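Local coordinates for DNA processing protein DprA (Streptococcus pneumoniae, PDB 3UQZ) that binds single-stranded DNA cooperatively, shields it from nucleases and helps load the RecA recombinase onto it during natural transformation, at residues Q130-E135 / Q274-E279; P107-V112 / L136-G141; Q20-L25 / I88-V93; L35-I40 / A50-R55; I220-K225 / F245-S250. All blocks are in the same frame, centred on the assembly; numbering follows the deposited sequence.

Overall arrangement
From the N terminus, the chain first closes contact 4, a short loop joining helices 37-43 and 49-58 of the sterile alpha motif domain. That loop is nested inside contact 3, which brings helix 18-28 against the segment leading into strand 94-99 and so ties the helical domain to the Rossmann-like domain. Next comes contact 2, pairing strands 108-113 and 137-140; contact 5 follows in series, pairing strands 218-222 and 243-246 of the same sheet. Contact 1 crosses contact 2 and encloses contact 5, laying helix 273-279 against the loop after helix 119-130. Centres of contacts 1 and 4 are about 50 Å apart.

Contact 1: residues Q130-E135 / Q274-E279; sequences QGLENE and QDVLAE
With CG anti to its own carbonyl carbon in both residues (chi1 -70° in Leu132, -64° in Leu277), the two leucines send their branched ends into the gap between loop 130-135 and helix 273-279. There CD2 of Leu132 and CD2 of Leu277 meet at 3.9 Å. The same Leu132 methyl also leans on the neighbouring helical residue, 3.8 Å from Val276 CB and equally near its CG1, the two side chains passing at a slant. One methyl of the loop is thus shared by two successive residues of the helix.

The other branch of Leu277 does something different. Its CD1 lies against backbone oxygens, 3.6 Å from Leu132 O and 3.8 Å from Gly131 O, where the chain turns at the end of helix 119-130. Gly131 is also where the backbones come nearest, its CA 5.9 Å from that of Gln274. At the outer margin, Glu135 adds its CB, 4.2 Å from Leu277 CD2.

The loop is made of two overlapping turns, type I from Gln130 to Glu133 and type I' from Leu132 to Glu135, and it leads into strand 137-140. Helix 273-279 therefore packs beside the connection of a beta-alpha-beta unit. Behind the contact, Val276 also rests on Phe245 of strand 243-246, while Leu277 touches Phe282.

No hydrogen bond joins the two segments. Their association rests on methyls packed against one another and against backbone oxygens, buried at Leu132 and Val276 and giving way to solvent near Glu135 and Gln274.

Contact 2: residues P107-V112 / L136-G141; sequences PKVAVV and LVIVSG
Pro107 O takes the first backbone hydrogen bond of the ladder, from Val137 N, at 2.9 Å and in the carbonyl plane. Val109 then uses both its polar atoms: its N donates to Val137 O and its O accepts from Val139 N at 2.8 Å, nearly straight at 174°. The last rung, Val111 N to Val139 O at 3.0 Å, is more bent, with 144° at the hydrogen. Between the rungs, CA-H groups of Leu136, Lys108 and Ala110 approach the same carbonyls, the closest being Ala110 CA at 3.2 Å from Val139 O.

One side chain joins in. Ser140 OG, anti to its backbone N (chi1 -155°), donates to Val111 O at 2.7 Å and carries the polar pairing one step past the ladder.

These are the two parallel strands of a beta-alpha-beta unit, 108-113 and 137-140, joined through helix 119-130 in the Rossmann-like sheet. Strand 218-222 pairs with the other edge of 108-113, and 161-164 with the other edge of 137-140.

Apolar packing lines both faces. On the face of Val109 and Ile138 the side chains run side by side, and Val109 CG1 lies 3.7 Å from Ile138 CD1; Leu136 CD1 reaches the same CG1 from a crossing direction. On the face of Lys108, Val137 and Val139, the lysine offers its aliphatic part, CB 3.7 Å from Val139 CG2. Its chain then bends away, carrying NZ to hydrogen bonds with the carbonyls of Phe106 and Leu104.

Contact 3: residues Q20-L25 / I88-V93; sequences QILKVL and IYDAPV
The joint between the N-terminal sterile alpha motif domain and the Rossmann-like domain is where this contact belongs: Ile21, Leu22 and Leu25 on one side of helix 18-28 meet Val93, the residue just before strand 94-99. Both methyls of Val93 take part. CG1 lies 3.8 Å from Ile21 CG2, the side chains crossing at about a right angle. CG2 borders that same Ile21 methyl, lies 3.5 Å from Leu25 CD1 and also neighbours Leu22, whose CG is 4.0 Å away. Leu22 and Val93 slide past one another in opposite directions, while Leu25 comes in at a slant.

A regular helix thus receives an irregular segment. Residues Ile88 to Ala91 form a type II beta turn, after which the chain runs through Pro92 into the sheet. Leu22 reaches back along this segment: its CD1 sits 3.4 Å from Ala91 O and 4.0 Å from Asp90 CA, a methyl laid over the backbone near the end of the turn. Ile21 sets its branch toward Val93 with CG2 anti to the backbone N, since CG1 takes the place beside that N (chi1 -61°).

No hydrogen bond links the two segments directly, but polar anchoring comes from Asn18, two residues before Gln20. Its ND2 donates to Ala91 O and to Asp90 OD1, and its OD1 accepts from Val93 N. Ile8 of helix 5-13 touches both Leu25 and Val93, adding a second helix to the apolar junction.

Contact 4: residues L35-I40 / A50-R55; sequences LLLGDI and AVFMER
Helices 37-43 and 49-58 come nearest at Leu37 and Met53, whose CA atoms stand 7.3 Å apart, with Leu36 as N-cap of the first helix. Leu37 divides its two methyls between two residues of the other helix. CD1 lies 3.9 Å from Phe52 CZ, approaching the ring obliquely, and CD2 lies 3.7 Å from the terminal methyl CE of Met53, a selenomethionine in this model.

The torsions explain the reach. In Leu37, CG stands anti to the backbone N (chi1 -159°), which carries the branch across to the second helix. Met53 runs extended as far as SE and then bends at chi3 (69°), bringing CE beside the leucine and 4.1 Å from Gly38 N. The two side chains slide past each other in opposite directions.

From the next turn of the first helix, Ile40 adds CG2, 4.0 Å from the same Phe52 CZ and roughly at a right angle to the phenylalanine side chain. Leu37 and Ile40 thus meet the far end of the ring together, both from the side of helix 37-43. Both helices belong to the sterile alpha motif domain, a small helical bundle; Ile40 also touches Val24 of helix 18-28, and Phe52 reaches Leu16.

With no hydrogen bond between the segments, the pairing depends on apolar packing alone, buried around Phe52 and more open where Met53 lies along Gly38.

Contact 5: residues I220-K225 / F245-S250; sequences IVAEAK and FAIPGS
Val221 satisfies both of its backbone polar atoms on segment 245-250: its N donates to Phe245 O and its O accepts from Ile247 N, each at 2.9 Å. The bonds are fairly straight, 165° and 160° at the hydrogen, with both donors tilted somewhat from the carbonyl planes. Phe245 O is approached by a second group, Ile220 CA at 3.3 Å, in a CA-H...O contact.

Further on, the two backbones separate, and a water takes over the pairing. It accepts from Glu223 N at 2.9 Å and donates to Ile247 O at 2.8 Å, filling in where a direct rung is missing. The carboxylate of Glu223 is engaged elsewhere, OE2 with Ser118 OG, and Gly249 N bonds to His260 NE2. On its other edge, strand 218-222 pairs with 108-113.

The side chains follow the parallel register. Ile220 CG1 lies 4.0 Å from Phe245 CB. The end of Ile247 is shared: its CD1 is 3.8 Å from Ile220 CG2 and equally far from Ala222 CB, while its CB and CG1 sit just beyond the oxygen end of the Val221 carbonyl. On the other face, Val221 CG2 meets Ala246 CB at 4.1 Å.

The two strands belong to a beta-alpha-beta unit with helix 229-239. Past them, Ile247 packs on Ile251 of the second subunit, and Pro248 on His260 of that subunit. The water bridge thus keeps Glu223 N and Ile247 O paired where the backbones are too far apart to bond directly, close to the dimer interface.

Contact 1: residues Q130-E135 / Q274-E279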
# COMPACT_ATOMS: atom_id res chain seq x y z
N GLN A 130 14.24 11.05 -8.98
CA GLN A 130 15.28 11.91 -8.41
C GLN A 130 16.03 11.18 -7.29
O GLN A 130 17.26 11.20 -7.28
CB GLN A 130 14.68 13.23 -7.92
CG GLN A 130 14.52 14.28 -9.02
CD GLN A 130 13.51 15.37 -8.71
OE1 GLN A 130 12.86 15.41 -7.65
NE2 GLN A 130 13.35 16.30 -9.65
N GLY A 131 15.29 10.47 -6.44
CA GLY A 131 15.82 9.66 -5.34
C GLY A 131 16.64 8.45 -5.76
O GLY A 131 17.35 7.88 -4.93
N LEU A 132 16.54 8.04 -7.05
CA LEU A 132 17.31 6.92 -7.61
C LEU A 132 18.78 7.30 -7.82
O LEU A 132 19.63 6.42 -7.91
CB LEU A 132 16.68 6.38 -8.91
CG LEU A 132 15.34 5.63 -8.79
CD1 LEU A 132 14.77 5.35 -10.16
CD2 LEU A 132 15.48 4.33 -8.01
N GLU A 133 19.07 8.62 -7.85
CA GLU A 133 20.41 9.24 -7.97
C GLU A 133 21.19 8.73 -9.17
O GLU A 133 22.37 8.39 -9.04
CB GLU A 133 21.23 9.10 -6.65
CG GLU A 133 20.43 9.12 -5.35
CD GLU A 133 21.23 9.33 -4.08
OE1 GLU A 133 21.83 8.36 -3.56
OE2 GLU A 133 21.20 10.47 -3.57
N ASN A 134 20.52 8.64 -10.34
CA ASN A 134 21.09 8.18 -11.61
C ASN A 134 21.76 6.80 -11.58
O ASN A 134 22.60 6.51 -12.43
CB ASN A 134 21.96 9.25 -12.26
CG ASN A 134 21.22 10.49 -12.66
OD1 ASN A 134 20.00 10.51 -12.88
ND2 ASN A 134 21.96 11.57 -12.80
N GLU A 135 21.40 5.95 -10.61
CA GLU A 135 21.94 4.60 -10.47
C GLU A 135 21.34 3.63 -11.52
O GLU A 135 21.94 2.59 -11.80
CB GLU A 135 21.65 4.05 -9.07
CG GLU A 135 22.63 4.50 -8.00
CD GLU A 135 23.52 3.37 -7.53
OE1 GLU A 135 23.04 2.51 -6.76
OE2 GLU A 135 24.70 3.33 -7.95
N GLN A 274 14.94 5.75 -2.76
CA GLN A 274 15.64 4.98 -1.74
C GLN A 274 14.90 3.69 -1.42
O GLN A 274 15.53 2.66 -1.19
CB GLN A 274 15.83 5.81 -0.48
CG GLN A 274 17.28 5.96 -0.04
CD GLN A 274 17.38 6.96 1.07
OE1 GLN A 274 17.27 6.63 2.27
NE2 GLN A 274 17.57 8.23 0.71
N ASP A 275 13.55 3.73 -1.45
CA ASP A 275 12.69 2.56 -1.23
C ASP A 275 12.89 1.55 -2.35
O ASP A 275 12.88 0.35 -2.09
CB ASP A 275 11.20 2.97 -1.16
CG ASP A 275 10.72 3.57 0.16
OD1 ASP A 275 11.50 3.55 1.14
OD2 ASP A 275 9.57 4.01 0.22
N VAL A 276 13.08 2.03 -3.60
CA VAL A 276 13.32 1.21 -4.80
C VAL A 276 14.71 0.58 -4.70
O VAL A 276 14.84 -0.64 -4.79
CB VAL A 276 13.14 2.01 -6.13
CG1 VAL A 276 13.44 1.15 -7.36
CG2 VAL A 276 11.74 2.63 -6.23
N LEU A 277 15.73 1.41 -4.47
CA LEU A 277 17.13 1.00 -4.35
C LEU A 277 17.33 -0.03 -3.25
O LEU A 277 18.11 -0.97 -3.44
CB LEU A 277 18.05 2.21 -4.17
CG LEU A 277 18.12 3.19 -5.34
CD1 LEU A 277 18.95 4.38 -4.99
CD2 LEU A 277 18.67 2.53 -6.60
N ALA A 278 16.59 0.09 -2.14
CA ALA A 278 16.66 -0.83 -1.01
C ALA A 278 16.30 -2.28 -1.39
O ALA A 278 16.88 -3.20 -0.81
CB ALA A 278 15.76 -0.36 0.12
N GLU A 279 15.35 -2.48 -2.35
CA GLU A 279 14.86 -3.81 -2.75
C GLU A 279 15.23 -4.26 -4.16
O GLU A 279 14.92 -5.41 -4.52
CB GLU A 279 13.34 -3.97 -2.53
CG GLU A 279 12.59 -2.82 -1.88
CD GLU A 279 12.35 -2.91 -0.38
OE1 GLU A 279 12.27 -4.04 0.15
OE2 GLU A 279 12.18 -1.84 0.25

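Contact 2: residues P107-V112 / L136-G141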
# COMPACT_ATOMS: atom_id res chain seq x y z
N PRO A 107 22.40 -1.17 -15.42
CA PRO A 107 21.19 -1.64 -14.71
C PRO A 107 20.00 -0.76 -15.11
O PRO A 107 20.13 0.46 -15.21
CB PRO A 107 21.56 -1.49 -13.23
CG PRO A 107 23.08 -1.37 -13.22
CD PRO A 107 23.37 -0.60 -14.46
N LYS A 108 18.85 -1.41 -15.41
CA LYS A 108 17.64 -0.77 -15.91
C LYS A 108 16.41 -0.99 -15.02
O LYS A 108 16.25 -2.06 -14.43
CB LYS A 108 17.33 -1.27 -17.33
CG LYS A 108 18.41 -0.98 -18.36
CD LYS A 108 18.25 -1.78 -19.64
CE LYS A 108 18.73 -3.21 -19.56
NZ LYS A 108 20.19 -3.35 -19.40
N VAL A 109 15.53 0.03 -14.97
CA VAL A 109 14.26 -0.02 -14.25
C VAL A 109 13.15 0.49 -15.17
O VAL A 109 13.34 1.49 -15.87
CB VAL A 109 14.27 0.67 -12.84
CG1 VAL A 109 14.36 2.20 -12.92
CG2 VAL A 109 13.08 0.24 -11.98
N ALA A 110 12.04 -0.24 -15.23
CA ALA A 110 10.90 0.15 -16.04
C ALA A 110 9.99 1.12 -15.23
O ALA A 110 9.97 1.07 -14.00
CB ALA A 110 10.11 -1.07 -16.47
N VAL A 111 9.31 2.04 -15.93
CA VAL A 111 8.38 3.00 -15.34
C VAL A 111 7.13 3.02 -16.22
O VAL A 111 7.21 3.33 -17.41
CB VAL A 111 8.96 4.43 -15.10
CG1 VAL A 111 7.95 5.30 -14.35
CG2 VAL A 111 10.28 4.39 -14.33
N VAL A 112 5.99 2.61 -15.64
CA VAL A 112 4.72 2.52 -16.37
C VAL A 112 3.61 3.26 -15.62
O VAL A 112 3.71 3.45 -14.41
CB VAL A 112 4.30 1.06 -16.78
CG1 VAL A 112 5.31 0.44 -17.73
CG2 VAL A 112 4.07 0.16 -15.58
N LEU A 136 20.14 3.95 -12.05
CA LEU A 136 19.43 3.09 -13.00
C LEU A 136 19.03 3.81 -14.26
O LEU A 136 18.69 4.99 -14.23
CB LEU A 136 18.16 2.50 -12.34
CG LEU A 136 18.33 1.70 -11.06
CD1 LEU A 136 17.02 1.57 -10.30
CD2 LEU A 136 18.95 0.37 -11.34
N VAL A 137 19.01 3.08 -15.38
CA VAL A 137 18.56 3.57 -16.68
C VAL A 137 17.02 3.47 -16.64
O VAL A 137 16.47 2.40 -16.30
CB VAL A 137 19.16 2.76 -17.87
CG1 VAL A 137 18.57 3.19 -19.21
CG2 VAL A 137 20.67 2.88 -17.90
N ILE A 138 16.34 4.57 -16.97
CA ILE A 138 14.88 4.63 -16.96
C ILE A 138 14.34 4.10 -18.29
O ILE A 138 14.53 4.74 -19.34
CB ILE A 138 14.35 6.05 -16.59
CG1 ILE A 138 14.92 6.58 -15.23
CG2 ILE A 138 12.82 6.15 -16.67
CD1 ILE A 138 14.84 5.68 -14.00
N VAL A 139 13.68 2.93 -18.24
CA VAL A 139 13.09 2.33 -19.43
C VAL A 139 11.59 2.60 -19.44
O VAL A 139 10.91 2.27 -18.48
CB VAL A 139 13.43 0.83 -19.58
CG1 VAL A 139 12.91 0.29 -20.91
CG2 VAL A 139 14.93 0.58 -19.45
N SER A 140 11.09 3.23 -20.51
CA SER A 140 9.67 3.53 -20.68
C SER A 140 9.28 3.56 -22.16
O SER A 140 10.14 3.39 -23.01
CB SER A 140 9.29 4.82 -19.95
OG SER A 140 7.91 4.79 -19.63
N GLY A 141 7.99 3.75 -22.45
CA GLY A 141 7.47 3.68 -23.81
C GLY A 141 7.07 4.93 -24.56
O GLY A 141 6.37 4.84 -25.57

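Contact 3: residues Q20-L25 / I88-V93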
# COMPACT_ATOMS: atom_id res chain seq x y z
N GLN A 20 7.14 -18.16 -33.97
CA GLN A 20 7.50 -19.10 -35.03
C GLN A 20 8.98 -19.00 -35.40
O GLN A 20 9.63 -20.05 -35.53
CB GLN A 20 6.60 -18.92 -36.27
CG GLN A 20 5.19 -19.47 -36.05
CD GLN A 20 4.18 -19.02 -37.09
OE1 GLN A 20 4.36 -18.03 -37.82
NE2 GLN A 20 3.07 -19.74 -37.15
N ILE A 21 9.54 -17.77 -35.50
CA ILE A 21 10.97 -17.54 -35.79
C ILE A 21 11.85 -18.02 -34.62
O ILE A 21 12.91 -18.60 -34.85
CB ILE A 21 11.27 -16.09 -36.25
CG1 ILE A 21 10.48 -15.76 -37.55
CG2 ILE A 21 12.78 -15.85 -36.45
CD1 ILE A 21 10.07 -14.41 -37.71
N LEU A 22 11.36 -17.84 -33.38
CA LEU A 22 12.03 -18.31 -32.17
C LEU A 22 12.23 -19.83 -32.20
O LEU A 22 13.32 -20.28 -31.89
CB LEU A 22 11.28 -17.88 -30.90
CG LEU A 22 11.91 -16.71 -30.13
CD1 LEU A 22 10.90 -16.09 -29.18
CD2 LEU A 22 13.18 -17.15 -29.39
N LYS A 23 11.19 -20.61 -32.63
CA LYS A 23 11.27 -22.08 -32.78
C LYS A 23 12.34 -22.44 -33.82
O LYS A 23 13.16 -23.33 -33.55
CB LYS A 23 9.92 -22.68 -33.23
CG LYS A 23 8.90 -22.81 -32.12
CD LYS A 23 7.65 -23.51 -32.62
CE LYS A 23 6.53 -23.42 -31.61
NZ LYS A 23 5.80 -22.12 -31.69
N VAL A 24 12.35 -21.73 -34.98
CA VAL A 24 13.30 -21.94 -36.07
C VAL A 24 14.73 -21.73 -35.57
O VAL A 24 15.58 -22.59 -35.78
CB VAL A 24 12.96 -21.08 -37.32
CG1 VAL A 24 14.06 -21.15 -38.38
CG2 VAL A 24 11.61 -21.46 -37.92
N LEU A 25 14.98 -20.59 -34.89
CA LEU A 25 16.31 -20.25 -34.37
C LEU A 25 16.82 -21.19 -33.30
O LEU A 25 18.02 -21.43 -33.22
CB LEU A 25 16.41 -18.78 -33.94
CG LEU A 25 16.19 -17.73 -35.04
CD1 LEU A 25 16.11 -16.35 -34.45
CD2 LEU A 25 17.27 -17.79 -36.13
N ILE A 88 12.37 -13.94 -21.24
CA ILE A 88 10.92 -13.79 -21.29
C ILE A 88 10.28 -14.71 -22.32
O ILE A 88 10.94 -15.17 -23.25
CB ILE A 88 10.44 -12.32 -21.46
CG1 ILE A 88 10.84 -11.73 -22.83
CG2 ILE A 88 10.91 -11.45 -20.30
CD1 ILE A 88 9.84 -10.84 -23.45
N TYR A 89 8.99 -14.97 -22.15
CA TYR A 89 8.24 -15.74 -23.12
C TYR A 89 8.02 -14.80 -24.32
O TYR A 89 7.67 -13.63 -24.13
CB TYR A 89 6.90 -16.22 -22.52
CG TYR A 89 5.95 -16.78 -23.57
CD1 TYR A 89 6.23 -17.98 -24.22
CD2 TYR A 89 4.81 -16.07 -23.95
CE1 TYR A 89 5.38 -18.47 -25.21
CE2 TYR A 89 3.97 -16.55 -24.94
CZ TYR A 89 4.25 -17.75 -25.57
OH TYR A 89 3.42 -18.24 -26.55
N ASP A 90 8.26 -15.31 -25.54
CA ASP A 90 8.12 -14.55 -26.80
C ASP A 90 9.09 -13.36 -26.88
O ASP A 90 8.71 -12.27 -27.30
CB ASP A 90 6.64 -14.17 -27.06
CG ASP A 90 6.30 -13.83 -28.50
OD1 ASP A 90 6.95 -14.37 -29.41
OD2 ASP A 90 5.37 -13.02 -28.72
N ALA A 91 10.36 -13.58 -26.48
CA ALA A 91 11.40 -12.56 -26.52
C ALA A 91 11.54 -12.00 -27.95
O ALA A 91 11.48 -12.77 -28.90
CB ALA A 91 12.72 -13.16 -26.07
N PRO A 92 11.64 -10.66 -28.14
CA PRO A 92 11.77 -10.12 -29.52
C PRO A 92 12.94 -10.75 -30.24
O PRO A 92 14.04 -10.84 -29.71
CB PRO A 92 11.96 -8.61 -29.32
CG PRO A 92 12.32 -8.44 -27.91
CD PRO A 92 11.69 -9.57 -27.14
N VAL A 93 12.66 -11.28 -31.41
CA VAL A 93 13.65 -11.97 -32.23
C VAL A 93 14.61 -11.00 -32.96
O VAL A 93 15.79 -11.32 -33.14
CB VAL A 93 12.92 -13.01 -33.11
CG1 VAL A 93 12.76 -12.57 -34.56
CG2 VAL A 93 13.56 -14.37 -32.98

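Contact 4: residues L35-I40 / A50-R55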
# COMPACT_ATOMS: atom_id res chain seq x y z
N LEU A 35 19.93 -23.81 -42.48
CA LEU A 35 18.70 -24.60 -42.67
C LEU A 35 18.13 -24.36 -44.05
O LEU A 35 18.25 -23.25 -44.55
CB LEU A 35 17.64 -24.17 -41.62
CG LEU A 35 17.91 -24.49 -40.14
CD1 LEU A 35 16.96 -23.73 -39.25
CD2 LEU A 35 17.77 -25.96 -39.86
N LEU A 36 17.52 -25.37 -44.68
CA LEU A 36 16.88 -25.04 -45.95
C LEU A 36 15.42 -24.64 -45.78
O LEU A 36 14.79 -25.05 -44.80
CB LEU A 36 17.18 -25.95 -47.16
CG LEU A 36 17.18 -27.47 -47.05
CD1 LEU A 36 15.79 -27.99 -46.79
CD2 LEU A 36 17.64 -28.05 -48.35
N LEU A 37 14.91 -23.80 -46.68
CA LEU A 37 13.58 -23.19 -46.63
C LEU A 37 12.42 -24.11 -46.29
O LEU A 37 11.53 -23.70 -45.54
CB LEU A 37 13.31 -22.36 -47.88
CG LEU A 37 12.22 -21.29 -47.79
CD1 LEU A 37 12.54 -20.22 -46.75
CD2 LEU A 37 12.05 -20.63 -49.11
N GLY A 38 12.45 -25.33 -46.81
CA GLY A 38 11.44 -26.35 -46.54
C GLY A 38 11.43 -26.77 -45.09
O GLY A 38 10.37 -27.05 -44.54
N ASP A 39 12.62 -26.79 -44.46
CA ASP A 39 12.78 -27.11 -43.04
C ASP A 39 12.32 -25.94 -42.17
O ASP A 39 11.59 -26.16 -41.20
CB ASP A 39 14.23 -27.50 -42.71
CG ASP A 39 14.65 -28.84 -43.30
OD1 ASP A 39 13.82 -29.79 -43.30
OD2 ASP A 39 15.83 -28.96 -43.70
N ILE A 40 12.68 -24.70 -42.56
CA ILE A 40 12.25 -23.48 -41.85
C ILE A 40 10.72 -23.47 -41.79
O ILE A 40 10.16 -23.30 -40.70
CB ILE A 40 12.84 -22.19 -42.48
CG1 ILE A 40 14.38 -22.12 -42.29
CG2 ILE A 40 12.15 -20.92 -41.93
CD1 ILE A 40 15.12 -21.02 -43.09
N ALA A 50 3.23 -23.84 -47.62
CA ALA A 50 3.26 -23.49 -49.04
C ALA A 50 3.03 -22.00 -49.25
O ALA A 50 3.66 -21.41 -50.14
CB ALA A 50 2.21 -24.29 -49.79
N VAL A 51 2.14 -21.38 -48.42
CA VAL A 51 1.83 -19.95 -48.51
C VAL A 51 2.98 -19.10 -47.99
O VAL A 51 3.25 -18.03 -48.55
CB VAL A 51 0.42 -19.54 -47.97
CG1 VAL A 51 0.46 -19.14 -46.50
CG2 VAL A 51 -0.16 -18.41 -48.81
N PHE A 52 3.68 -19.60 -46.95
CA PHE A 52 4.85 -18.90 -46.41
C PHE A 52 5.97 -18.87 -47.46
O PHE A 52 6.52 -17.81 -47.74
CB PHE A 52 5.33 -19.54 -45.08
CG PHE A 52 6.82 -19.45 -44.83
CD1 PHE A 52 7.42 -18.22 -44.58
CD2 PHE A 52 7.62 -20.57 -44.91
CE1 PHE A 52 8.79 -18.12 -44.38
CE2 PHE A 52 9.00 -20.47 -44.71
CZ PHE A 52 9.58 -19.25 -44.44
N MSE A 53 6.30 -20.06 -48.03
CA MSE A 53 7.34 -20.24 -49.05
C MSE A 53 7.06 -19.41 -50.29
O MSE A 53 7.98 -18.76 -50.79
CB MSE A 53 7.50 -21.71 -49.39
CG MSE A 53 8.03 -22.53 -48.23
SE MSE A 53 8.56 -24.32 -48.78
CE MSE A 53 10.13 -23.74 -49.86
N GLU A 54 5.78 -19.36 -50.73
CA GLU A 54 5.31 -18.56 -51.86
C GLU A 54 5.66 -17.11 -51.59
O GLU A 54 6.44 -16.54 -52.34
CB GLU A 54 3.78 -18.72 -52.05
CG GLU A 54 3.23 -18.06 -53.30
CD GLU A 54 1.71 -18.07 -53.41
OE1 GLU A 54 1.04 -17.41 -52.58
OE2 GLU A 54 1.19 -18.73 -54.34
N ARG A 55 5.17 -16.56 -50.46
CA ARG A 55 5.42 -15.18 -50.00
C ARG A 55 6.90 -14.85 -49.91
O ARG A 55 7.30 -13.77 -50.36
CB ARG A 55 4.71 -14.91 -48.66
CG ARG A 55 3.20 -14.78 -48.79
CD ARG A 55 2.55 -14.34 -47.50
NE ARG A 55 3.05 -13.04 -47.05
CZ ARG A 55 2.66 -12.43 -45.93
NH1 ARG A 55 1.74 -12.98 -45.15
NH2 ARG A 55 3.18 -11.25 -45.59

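Contact 5: residues I220-K225 / F245-S250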
# COMPACT_ATOMS: atom_id res chain seq x y z
N ILE A 220 8.38 0.12 -12.01
CA ILE A 220 7.81 1.16 -11.16
C ILE A 220 6.45 1.56 -11.75
O ILE A 220 6.38 1.95 -12.92
CB ILE A 220 8.77 2.37 -10.96
CG1 ILE A 220 10.03 1.98 -10.16
CG2 ILE A 220 8.04 3.57 -10.31
CD1 ILE A 220 11.18 3.01 -10.22
N VAL A 221 5.37 1.44 -10.94
CA VAL A 221 4.00 1.82 -11.31
C VAL A 221 3.58 3.08 -10.60
O VAL A 221 3.88 3.27 -9.42
CB VAL A 221 2.91 0.76 -11.11
CG1 VAL A 221 2.10 0.54 -12.38
CG2 VAL A 221 3.44 -0.54 -10.51
N ALA A 222 2.82 3.91 -11.30
CA ALA A 222 2.25 5.14 -10.79
C ALA A 222 1.00 5.43 -11.57
O ALA A 222 1.00 5.41 -12.80
CB ALA A 222 3.22 6.29 -10.96
N GLU A 223 -0.09 5.66 -10.83
CA GLU A 223 -1.41 5.96 -11.38
C GLU A 223 -1.90 4.92 -12.38
O GLU A 223 -2.25 5.26 -13.50
CB GLU A 223 -1.50 7.42 -11.90
CG GLU A 223 -1.29 8.46 -10.81
CD GLU A 223 -1.99 9.79 -10.99
OE1 GLU A 223 -2.38 10.12 -12.14
OE2 GLU A 223 -2.11 10.53 -9.99
N ALA A 224 -1.93 3.66 -11.96
CA ALA A 224 -2.45 2.58 -12.78
C ALA A 224 -3.90 2.38 -12.36
O ALA A 224 -4.19 2.27 -11.17
CB ALA A 224 -1.65 1.31 -12.57
N LYS A 225 -4.82 2.50 -13.32
CA LYS A 225 -6.25 2.32 -13.09
C LYS A 225 -6.56 0.84 -13.12
O LYS A 225 -5.71 0.04 -13.51
CB LYS A 225 -7.07 3.03 -14.19
CG LYS A 225 -7.10 4.53 -14.04
CD LYS A 225 -7.58 5.16 -15.31
CE LYS A 225 -7.07 6.57 -15.40
NZ LYS A 225 -7.78 7.33 -16.45
N PHE A 245 7.27 -2.18 -8.08
CA PHE A 245 7.32 -1.11 -7.09
C PHE A 245 6.18 -0.16 -7.36
O PHE A 245 6.22 0.58 -8.35
CB PHE A 245 8.69 -0.38 -7.16
CG PHE A 245 9.89 -1.29 -7.08
CD1 PHE A 245 10.28 -1.84 -5.87
CD2 PHE A 245 10.63 -1.59 -8.22
CE1 PHE A 245 11.39 -2.69 -5.80
CE2 PHE A 245 11.73 -2.45 -8.15
CZ PHE A 245 12.10 -3.00 -6.94
N ALA A 246 5.14 -0.19 -6.51
CA ALA A 246 3.97 0.65 -6.72
C ALA A 246 3.95 1.90 -5.86
O ALA A 246 4.21 1.84 -4.65
CB ALA A 246 2.71 -0.16 -6.53
N ILE A 247 3.67 3.06 -6.49
CA ILE A 247 3.55 4.35 -5.83
C ILE A 247 2.08 4.52 -5.42
O ILE A 247 1.21 4.47 -6.30
CB ILE A 247 4.05 5.53 -6.72
CG1 ILE A 247 5.55 5.36 -7.10
CG2 ILE A 247 3.80 6.89 -6.04
CD1 ILE A 247 6.00 6.16 -8.34
N PRO A 248 1.77 4.69 -4.11
CA PRO A 248 0.36 4.85 -3.70
C PRO A 248 -0.19 6.24 -3.98
O PRO A 248 0.55 7.17 -4.31
CB PRO A 248 0.39 4.54 -2.20
CG PRO A 248 1.76 4.94 -1.76
CD PRO A 248 2.68 4.75 -2.94
N GLY A 249 -1.51 6.36 -3.86
CA GLY A 249 -2.23 7.61 -4.05
C GLY A 249 -3.53 7.63 -3.28
O GLY A 249 -3.76 6.78 -2.42
N SER A 250 -4.39 8.61 -3.61
CA SER A 250 -5.72 8.79 -3.03
C SER A 250 -6.59 7.59 -3.35
O SER A 250 -6.45 7.03 -4.44
CB SER A 250 -6.36 10.06 -3.58
OG SER A 250 -7.76 10.12 -3.34
O HOH W 1 -0.01 6.30 -7.98